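Local coordinates for oxidoreductase (Methanosarcina mazei, PDB 3KA7), which binds flavin-adenine dinucleotide and probably acts as an oxidoreductase of the flavin-containing amine oxidoreductase family, at residues P133-Q139 with S167-E173. Residues are numbered along the deposited sequence; the frame is centred on the assembly and turned at random.
Sequences PSGSSLQ and SDEVPVE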
loop_
_atom_site.group_PDB
_atom_site.type_symbol
_atom_site.label_atom_id
_atom_site.label_comp_id
_atom_site.label_asym_id
_atom_site.label_seq_id
_atom_site.Cartn_x
_atom_site.Cartn_y
_atom_site.Cartn_z
ATOM N N PRO A 133 -8.454 21.646 5.575
ATOM C CA PRO A 133 -7.120 22.216 5.762
ATOM C C PRO A 133 -6.252 21.920 4.545
ATOM O O PRO A 133 -6.380 20.854 3.953
ATOM C CB PRO A 133 -6.573 21.444 6.974
ATOM C CG PRO A 133 -7.810 21.030 7.730
ATOM C CD PRO A 133 -8.862 20.779 6.695
ATOM N N SER A 134 -5.357 22.842 4.194
ATOM C CA SER A 134 -4.503 22.669 3.023
ATOM C C SER A 134 -3.251 23.526 3.143
ATOM O O SER A 134 -3.265 24.540 3.839
ATOM C CB SER A 134 -5.265 23.075 1.751
ATOM O OG SER A 134 -4.668 22.505 0.597
ATOM N N GLY A 135 -2.173 23.108 2.475
ATOM C CA GLY A 135 -1.002 23.982 2.275
ATOM C C GLY A 135 0.146 23.823 3.256
ATOM O O GLY A 135 1.058 24.653 3.294
ATOM N N SER A 136 0.101 22.768 4.062
ATOM C CA SER A 136 1.186 22.442 4.988
ATOM C C SER A 136 1.209 20.941 5.202
ATOM O O SER A 136 0.318 20.242 4.739
ATOM C CB SER A 136 0.988 23.132 6.338
ATOM O OG SER A 136 -0.138 22.607 7.023
ATOM N N SER A 137 2.220 20.447 5.912
ATOM C CA SER A 137 2.229 19.038 6.261
ATOM C C SER A 137 1.186 18.802 7.342
ATOM O O SER A 137 0.740 19.738 8.017
ATOM C CB SER A 137 3.599 18.607 6.778
ATOM O OG SER A 137 3.869 19.174 8.045
ATOM N N LEU A 138 0.815 17.540 7.514
ATOM C CA LEU A 138 -0.113 17.159 8.561
ATOM C C LEU A 138 0.438 17.593 9.907
ATOM O O LEU A 138 -0.294 18.117 10.744
ATOM C CB LEU A 138 -0.308 15.641 8.550
ATOM C CG LEU A 138 -1.165 15.096 9.699
ATOM C CD1 LEU A 138 -2.594 15.660 9.659
ATOM C CD2 LEU A 138 -1.195 13.595 9.702
ATOM N N GLN A 139 1.727 17.352 10.134
ATOM C CA GLN A 139 2.320 17.673 11.432
ATOM C C GLN A 139 2.191 19.162 11.714
ATOM O O GLN A 139 1.828 19.572 12.824
ATOM C CB GLN A 139 3.792 17.280 11.458
ATOM C CG GLN A 139 4.488 17.664 12.759
ATOM C CD GLN A 139 5.895 17.102 12.853
ATOM O OE1 GLN A 139 6.088 15.891 12.881
ATOM N NE2 GLN A 139 6.884 17.985 12.905
ATOM N N SER A 167 4.552 12.211 9.538
ATOM C CA SER A 167 3.470 13.184 9.396
ATOM C C SER A 167 3.962 14.538 8.885
ATOM O O SER A 167 3.167 15.348 8.387
ATOM C CB SER A 167 2.699 13.347 10.711
ATOM O OG SER A 167 3.533 13.884 11.721
ATOM N N ASP A 168 5.259 14.799 8.999
ATOM C CA ASP A 168 5.789 16.056 8.467
ATOM C C ASP A 168 6.128 15.933 6.974
ATOM O O ASP A 168 6.662 16.865 6.379
ATOM C CB ASP A 168 6.984 16.578 9.296
ATOM C CG ASP A 168 8.237 15.715 9.165
ATOM O OD1 ASP A 168 8.190 14.652 8.514
ATOM O OD2 ASP A 168 9.295 16.121 9.718
ATOM N N GLU A 169 5.796 14.781 6.382
ATOM C CA GLU A 169 6.145 14.478 4.993
ATOM C C GLU A 169 4.918 14.213 4.138
ATOM O O GLU A 169 5.047 13.760 2.996
ATOM C CB GLU A 169 6.998 13.209 4.891
ATOM C CG GLU A 169 8.220 13.140 5.764
ATOM C CD GLU A 169 9.095 11.967 5.378
ATOM O OE1 GLU A 169 8.599 10.811 5.388
ATOM O OE2 GLU A 169 10.285 12.207 5.050
ATOM N N VAL A 170 3.732 14.419 4.697
ATOM C CA VAL A 170 2.513 14.214 3.926
ATOM C C VAL A 170 1.670 15.478 3.984
ATOM O O VAL A 170 1.459 16.044 5.064
ATOM C CB VAL A 170 1.702 13.020 4.437
ATOM C CG1 VAL A 170 1.188 13.307 5.816
ATOM C CG2 VAL A 170 0.549 12.670 3.458
ATOM N N PRO A 171 1.180 15.925 2.821
ATOM C CA PRO A 171 0.362 17.134 2.800
ATOM C C PRO A 171 -0.925 16.916 3.597
ATOM O O PRO A 171 -1.543 15.857 3.488
ATOM C CB PRO A 171 0.044 17.322 1.311
ATOM C CG PRO A 171 1.046 16.477 0.577
ATOM C CD PRO A 171 1.358 15.337 1.482
ATOM N N VAL A 172 -1.316 17.913 4.385
ATOM C CA VAL A 172 -2.492 17.788 5.241
ATOM C C VAL A 172 -3.730 17.503 4.401
ATOM O O VAL A 172 -4.583 16.702 4.794
ATOM C CB VAL A 172 -2.696 19.031 6.150
ATOM C CG1 VAL A 172 -3.006 20.287 5.316
ATOM C CG2 VAL A 172 -3.791 18.781 7.184
ATOM N N GLU A 173 -3.833 18.131 3.229
ATOM C CA GLU A 173 -5.004 17.894 2.380
ATOM C C GLU A 173 -5.123 16.435 1.910
ATOM O O GLU A 173 -6.228 15.937 1.695
ATOM C CB GLU A 173 -5.030 18.862 1.188
ATOM C CG GLU A 173 -3.858 18.699 0.243
ATOM C CD GLU A 173 -2.695 19.641 0.551
ATOM O OE1 GLU A 173 -1.951 19.980 -0.401
ATOM O OE2 GLU A 173 -2.502 20.037 1.720
HETATM O O HOH W 1 6.830 13.893 11.504
#
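Val-172 presses its two methyls into the curve of segment 133-139: CG1 lies against the backbone of Ser-134, 3.6 Å from its CA, while CG2 reaches CB of Pro-133 and, more loosely, CD1 of Leu-138, whose side chain crosses that of the valine at about a right angle. With CG2 anti to the backbone N and CG1 between N and the carbonyl carbon (chi1 65°), the branches part to serve these two sets of neighbours. Trp-141 of helix 138-145 packs on the same valine, and CG1 of Val-170 lies 3.9 Å from CB of Leu-138. Next to these apolar contacts the backbones meet in a single bridge, Ser-137 with Pro-171, both at N-cap positions. Val-172 N donates to Ser-136 O (2.9 Å) in the carbonyl plane, and Leu-138 N meets Val-170 O at 2.9 Å with a C=O...N angle of 175°. Gln-139 N reaches Ser-167 O at 3.0 Å, but from well above the carbonyl plane. The Ser-137 hydroxyl turns into its own helix, where it caps Ala-140 N. At the exposed Ser-134 and Gly-135 end, Glu-173, bent at chi2, folds back so that OE2 accepts Gly-135 N at 3.2 Å, the amide approaching from above the carboxylate plane. With an alanine here, the Gly-135 amide would probably be left without its carboxylate acceptor and the loop without its side-chain tie to the start of helix 172-185. Gln-139 runs extended beside Asp-168. The first-turn amides of helices 138-145 and 172-185 thus find acceptors in each other's leading loops, consistent with backbone hydrogen bonds helping to set the two helix starts against each other, with Val-172, Val-170 and Leu-138 adding apolar packing.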